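Local atomic coordinates of phage terminase large subunit (Thermus phage P7426, PDB entry 7KS4), a protein that probably acts as the ATP-driven motor that moves viral DNA into empty capsids and as the endonuclease that cuts the genome, here represented by its ATPase domain. Residues S162-E166 against A167-T171; G134-A137 against D138-D141. All coordinates share one frame; numbering follows the deposited sequence.

Interaction 1. Residues S162-E166 against A167-T171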
ATOM      1  N   SER A 162      -5.945 -15.938   5.838  1.00 39.19           N
ATOM      2  CA  SER A 162      -7.039 -16.453   5.024  1.00 42.73           C
ATOM      3  C   SER A 162      -7.629 -15.372   4.128  1.00 43.93           C
ATOM      4  O   SER A 162      -8.049 -15.652   2.999  1.00 45.18           O
ATOM      5  CB  SER A 162      -8.125 -17.043   5.923  1.00 46.18           C
ATOM      6  OG  SER A 162      -8.606 -16.077   6.839  1.00 48.00           O
ATOM      7  N   VAL A 163      -7.695 -14.132   4.616  1.00 44.00           N
ATOM      8  CA  VAL A 163      -8.155 -13.042   3.761  1.00 44.81           C
ATOM      9  C   VAL A 163      -7.286 -12.958   2.513  1.00 42.90           C
ATOM     10  O   VAL A 163      -7.792 -12.842   1.391  1.00 41.73           O
ATOM     11  CB  VAL A 163      -8.174 -11.715   4.545  1.00 46.70           C
ATOM     12  CG1 VAL A 163      -8.646 -10.568   3.658  1.00 48.41           C
ATOM     13  CG2 VAL A 163      -9.084 -11.830   5.769  1.00 49.17           C
ATOM     14  N   TRP A 164      -5.966 -13.057   2.681  1.00 41.46           N
ATOM     15  CA  TRP A 164      -5.078 -13.050   1.524  1.00 39.18           C
ATOM     16  C   TRP A 164      -5.283 -14.297   0.668  1.00 40.26           C
ATOM     17  O   TRP A 164      -5.606 -14.206  -0.522  1.00 41.46           O
ATOM     18  CB  TRP A 164      -3.615 -12.946   1.972  1.00 37.01           C
ATOM     19  CG  TRP A 164      -2.680 -13.210   0.836  1.00 35.87           C
ATOM     20  CD1 TRP A 164      -2.041 -14.382   0.558  1.00 35.38           C
ATOM     21  CD2 TRP A 164      -2.313 -12.297  -0.206  1.00 35.56           C
ATOM     22  NE1 TRP A 164      -1.292 -14.254  -0.582  1.00 35.86           N
ATOM     23  CE2 TRP A 164      -1.441 -12.982  -1.072  1.00 35.18           C
ATOM     24  CE3 TRP A 164      -2.639 -10.966  -0.492  1.00 34.81           C
ATOM     25  CZ2 TRP A 164      -0.886 -12.384  -2.198  1.00 35.12           C
ATOM     26  CZ3 TRP A 164      -2.089 -10.376  -1.606  1.00 34.93           C
ATOM     27  CH2 TRP A 164      -1.219 -11.081  -2.448  1.00 34.85           C
ATOM     28  N   SER A 165      -5.109 -15.483   1.266  1.00 39.32           N
ATOM     29  CA  SER A 165      -5.040 -16.706   0.467  1.00 38.28           C
ATOM     30  C   SER A 165      -6.339 -16.960  -0.285  1.00 39.96           C
ATOM     31  O   SER A 165      -6.323 -17.426  -1.430  1.00 40.99           O
ATOM     32  CB  SER A 165      -4.704 -17.905   1.359  1.00 39.36           C
ATOM     33  OG  SER A 165      -5.727 -18.137   2.307  1.00 41.62           O
ATOM     34  N   GLU A 166      -7.476 -16.673   0.343  1.00 43.91           N
ATOM     35  CA  GLU A 166      -8.767 -17.050  -0.212  1.00 48.04           C
ATOM     36  C   GLU A 166      -9.483 -15.904  -0.916  1.00 48.15           C
ATOM     37  O   GLU A 166     -10.125 -16.126  -1.947  1.00 51.01           O
ATOM     38  CB  GLU A 166      -9.657 -17.610   0.904  1.00 51.66           C
ATOM     39  CG  GLU A 166      -9.059 -18.844   1.592  1.00 55.12           C
ATOM     40  CD  GLU A 166      -9.875 -19.316   2.783  1.00 60.83           C
ATOM     41  OE1 GLU A 166     -10.928 -18.706   3.068  1.00 63.37           O
ATOM     42  OE2 GLU A 166      -9.463 -20.301   3.436  1.00 63.39           O
ATOM     43  N   ALA A 167      -9.375 -14.677  -0.406  1.00 41.49           N
ATOM     44  CA  ALA A 167     -10.213 -13.584  -0.884  1.00 44.04           C
ATOM     45  C   ALA A 167      -9.483 -12.559  -1.742  1.00 45.31           C
ATOM     46  O   ALA A 167     -10.153 -11.771  -2.418  1.00 46.69           O
ATOM     47  CB  ALA A 167     -10.863 -12.862   0.304  1.00 43.67           C
ATOM     48  N   ILE A 168      -8.147 -12.538  -1.739  1.00 44.04           N
ATOM     49  CA  ILE A 168      -7.407 -11.509  -2.470  1.00 42.79           C
ATOM     50  C   ILE A 168      -6.532 -12.142  -3.545  1.00 42.47           C
ATOM     51  O   ILE A 168      -6.675 -11.831  -4.731  1.00 42.00           O
ATOM     52  CB  ILE A 168      -6.575 -10.651  -1.500  1.00 43.04           C
ATOM     53  CG1 ILE A 168      -7.509  -9.917  -0.543  1.00 44.37           C
ATOM     54  CG2 ILE A 168      -5.708  -9.642  -2.254  1.00 41.69           C
ATOM     55  CD1 ILE A 168      -6.856  -9.558   0.751  1.00 45.95           C
ATOM     56  N   GLU A 169      -5.639 -13.047  -3.151  1.00 44.18           N
ATOM     57  CA  GLU A 169      -4.680 -13.593  -4.108  1.00 44.73           C
ATOM     58  C   GLU A 169      -5.327 -14.222  -5.336  1.00 46.94           C
ATOM     59  O   GLU A 169      -4.801 -14.020  -6.443  1.00 49.28           O
ATOM     60  CB  GLU A 169      -3.775 -14.609  -3.405  1.00 43.88           C
ATOM     61  CG  GLU A 169      -2.576 -15.075  -4.239  1.00 44.59           C
ATOM     62  CD  GLU A 169      -2.927 -16.196  -5.212  1.00 48.10           C
ATOM     63  OE1 GLU A 169      -3.939 -16.895  -4.982  1.00 49.60           O
ATOM     64  OE2 GLU A 169      -2.195 -16.374  -6.212  1.00 49.56           O
ATOM     65  N   PRO A 170      -6.417 -14.991  -5.232  1.00 47.13           N
ATOM     66  CA  PRO A 170      -6.961 -15.621  -6.448  1.00 49.63           C
ATOM     67  C   PRO A 170      -7.368 -14.618  -7.510  1.00 52.97           C
ATOM     68  O   PRO A 170      -7.056 -14.816  -8.689  1.00 51.74           O
ATOM     69  CB  PRO A 170      -8.164 -16.422  -5.922  1.00 50.85           C
ATOM     70  CG  PRO A 170      -7.886 -16.618  -4.453  1.00 48.81           C
ATOM     71  CD  PRO A 170      -7.173 -15.374  -4.026  1.00 46.57           C
ATOM     72  N   THR A 171      -8.049 -13.538  -7.122  1.00 69.38           N
ATOM     73  CA  THR A 171      -8.491 -12.545  -8.096  1.00 73.76           C
ATOM     74  C   THR A 171      -7.307 -11.827  -8.732  1.00 67.39           C
ATOM     75  O   THR A 171      -7.317 -11.548  -9.934  1.00 72.28           O
ATOM     76  CB  THR A 171      -9.425 -11.536  -7.427  1.00 77.81           C
ATOM     77  OG1 THR A 171      -8.682 -10.735  -6.502  1.00 75.33           O
ATOM     78  CG2 THR A 171     -10.552 -12.247  -6.689  1.00 82.34           C
TER

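Interaction 2. Residues G134-A137 against D138-D141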
ATOM      1  N   GLY A 134     -12.229   0.843  -0.577  1.00 35.65           N
ATOM      2  CA  GLY A 134     -11.714   0.463   0.723  1.00 35.46           C
ATOM      3  C   GLY A 134     -12.460  -0.753   1.250  1.00 37.19           C
ATOM      4  O   GLY A 134     -13.671  -0.876   1.082  1.00 38.57           O
ATOM      5  N   LYS A 135     -11.710  -1.656   1.878  1.00 37.96           N
ATOM      6  CA  LYS A 135     -12.258  -2.897   2.403  1.00 41.18           C
ATOM      7  C   LYS A 135     -11.680  -3.157   3.786  1.00 40.93           C
ATOM      8  O   LYS A 135     -10.596  -2.678   4.129  1.00 38.40           O
ATOM      9  CB  LYS A 135     -11.958  -4.085   1.481  1.00 42.45           C
ATOM     10  CG  LYS A 135     -12.661  -4.023   0.129  1.00 43.15           C
ATOM     11  CD  LYS A 135     -14.166  -4.122   0.292  1.00 47.67           C
ATOM     12  CE  LYS A 135     -14.868  -4.185  -1.044  1.00 49.75           C
ATOM     13  NZ  LYS A 135     -16.347  -4.209  -0.869  1.00 52.73           N
ATOM     14  N   SER A 136     -12.422  -3.940   4.568  1.00 45.15           N
ATOM     15  CA  SER A 136     -12.098  -4.243   5.956  1.00 46.39           C
ATOM     16  C   SER A 136     -11.985  -5.749   6.149  1.00 46.84           C
ATOM     17  O   SER A 136     -12.860  -6.505   5.709  1.00 50.25           O
ATOM     18  CB  SER A 136     -13.167  -3.690   6.901  1.00 49.85           C
ATOM     19  OG  SER A 136     -13.106  -4.335   8.163  1.00 53.67           O
ATOM     20  N   ALA A 137     -10.919  -6.176   6.833  1.00 42.68           N
ATOM     21  CA  ALA A 137     -10.747  -7.594   7.138  1.00 44.31           C
ATOM     22  C   ALA A 137     -11.782  -8.092   8.138  1.00 50.96           C
ATOM     23  O   ALA A 137     -12.173  -9.264   8.084  1.00 51.21           O
ATOM     24  CB  ALA A 137      -9.340  -7.852   7.681  1.00 41.18           C
ATOM     25  N   ASP A 138     -12.228  -7.235   9.065  1.00 61.27           N
ATOM     26  CA  ASP A 138     -13.236  -7.622  10.046  1.00 69.82           C
ATOM     27  C   ASP A 138     -14.648  -7.605   9.473  1.00 76.51           C
ATOM     28  O   ASP A 138     -15.621  -7.640  10.236  1.00 79.38           O
ATOM     29  CB  ASP A 138     -13.159  -6.723  11.287  1.00 70.32           C
ATOM     30  CG  ASP A 138     -13.523  -5.279  11.006  1.00 70.76           C
ATOM     31  OD1 ASP A 138     -14.067  -4.984   9.924  1.00 72.00           O
ATOM     32  OD2 ASP A 138     -13.272  -4.429  11.886  1.00 70.38           O
ATOM     33  N   ARG A 139     -14.782  -7.547   8.151  1.00 76.55           N
ATOM     34  CA  ARG A 139     -16.069  -7.701   7.476  1.00 80.51           C
ATOM     35  C   ARG A 139     -15.863  -8.609   6.274  1.00 79.21           C
ATOM     36  O   ARG A 139     -15.987  -8.184   5.121  1.00 78.31           O
ATOM     37  CB  ARG A 139     -16.639  -6.341   7.064  1.00 85.30           C
ATOM     38  CG  ARG A 139     -16.857  -5.383   8.227  1.00 89.43           C
ATOM     39  CD  ARG A 139     -18.011  -5.813   9.121  1.00 94.08           C
ATOM     40  NE  ARG A 139     -18.131  -4.953  10.297  1.00 97.77           N
ATOM     41  CZ  ARG A 139     -18.579  -3.701  10.271  1.00102.57           C
ATOM     42  NH1 ARG A 139     -18.951  -3.141   9.127  1.00104.70           N
ATOM     43  NH2 ARG A 139     -18.648  -3.000  11.396  1.00105.05           N
ATOM     44  N   PRO A 140     -15.531  -9.879   6.514  1.00 80.37           N
ATOM     45  CA  PRO A 140     -15.331 -10.807   5.387  1.00 81.43           C
ATOM     46  C   PRO A 140     -16.517 -10.880   4.445  1.00 85.45           C
ATOM     47  O   PRO A 140     -16.342 -11.222   3.267  1.00 86.23           O
ATOM     48  CB  PRO A 140     -15.088 -12.154   6.084  1.00 79.68           C
ATOM     49  CG  PRO A 140     -14.659 -11.816   7.465  1.00 78.43           C
ATOM     50  CD  PRO A 140     -15.343 -10.537   7.818  1.00 80.42           C
ATOM     51  N   ASP A 141     -17.724 -10.571   4.924  1.00 88.67           N
ATOM     52  CA  ASP A 141     -18.908 -10.685   4.079  1.00 92.20           C
ATOM     53  C   ASP A 141     -18.808  -9.775   2.863  1.00 90.26           C
ATOM     54  O   ASP A 141     -19.184 -10.167   1.752  1.00 93.57           O
ATOM     55  CB  ASP A 141     -20.161 -10.365   4.892  1.00 97.82           C
ATOM     56  CG  ASP A 141     -20.423 -11.387   5.980  1.00 98.99           C
ATOM     57  OD1 ASP A 141     -19.798 -12.470   5.941  1.00 97.51           O
ATOM     58  OD2 ASP A 141     -21.256 -11.115   6.869  1.00101.59           O
TER
HETATM   59  O   HOH W   1     -14.759  -5.562   3.478  1.00 45.13           O

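Interaction 1. Residues S162-E166 against A167-T171
Ala167 N closes a helical turn onto Val163 O in helix 161-175, the crossover helix of the beta-alpha-beta unit between strands 150-153 and 178-183. Ala167 N lies 3.0 Å from Val163 O in a bent bond, with the donor well above the carbonyl plane. Ile168 comes next and splits its two branches. Ile168 CD1 lies 3.6 Å from Val163 CG1. Ile168 CG2, anti to the backbone N, reaches Trp164 CZ3 at 3.7 Å, and the two side chains cross at about a right angle. Trp164 packs on Leu153 and Ile168 on Val151, both of strand 150-153. Glu169 N gives a nearly straight bond (171°) to Trp164 O, which also accepts from Ile168 N, so one carbonyl oxygen holds two amides. The Glu169 bond spans five residues and makes the wider pi-type turn. Glu169 CB lies over one face of the Trp164 indole, a CH-pi contact offset toward the rim. Pro170 has no N-H to give, and the helix is kinked here. Pro170 CD sits 3.4 Å from Ser165 O, and Pro170 CG is near Glu166 O. At the end, Thr171 OG1 donates back to Ile168 O at 2.9 Å, on a lone pair in the carbonyl plane.

Interaction 2. Residues G134-A137 against D138-D141
Ser136 leans its CB and OG against the Asp138 side chain, with CB 3.4 Å from Asp138 OD1. The hydroxyl is modelled too close to that carboxylate, so its exact place is doubtful. A type I beta turn from Ser136 to Arg139 brings the two together as strand 126-136 ends. The turn is closed by Arg139 N, which donates to Ser136 O at 3.3 Å. This bond is long, and the donor stands 66° out of the carbonyl plane. Asp138 CG lies between its own backbone N and carbonyl carbon (chi1 66°), which turns the carboxylate back toward Ser136, though how closely it approaches is doubtful. Arg139 CB lies 4.0 Å from Ser136 O, and the bent arginine chain then leads away. Pro140 rests its CD 3.4 Å from Ala137 O. A water accepts from Ser136 N at 3.0 Å and donates to Arg139 O, linking the two ends of the turn, the second bond being weak. The turn's own Ala137 and Asp138 are backbone-bonded to Ala72, the last residue of parallel strand 67-72, and to Pro73 just beyond it. The closing bond is long and strongly tilted, so these backbone bonds also tie the turn to the end of strand 67-72.

Overall arrangement
Interaction 2 comes first along the chain, where strand 126-136 ends and the loop toward strand 150-153 begins. Interaction 1 follows on helix 161-175, after that strand. Their centres are 12 Å apart and their nearest atoms about 4 Å, without touching. Both belong to the P-loop ATPase domain and lie on the same side of its centre. Leu143 lies between them in sequence and meets Val163 of one and Lys135 of the other. Strand 150-153 begins the predicted Walker B motif, which ends with Asp154 and the predicted catalytic Glu155. The side chain of Ala137 is about 9 Å from that of Glu155, and that of Val163 about 12 Å. Both contacts thus lie near the Walker B end of the ATPase site, without direct contact with Glu155.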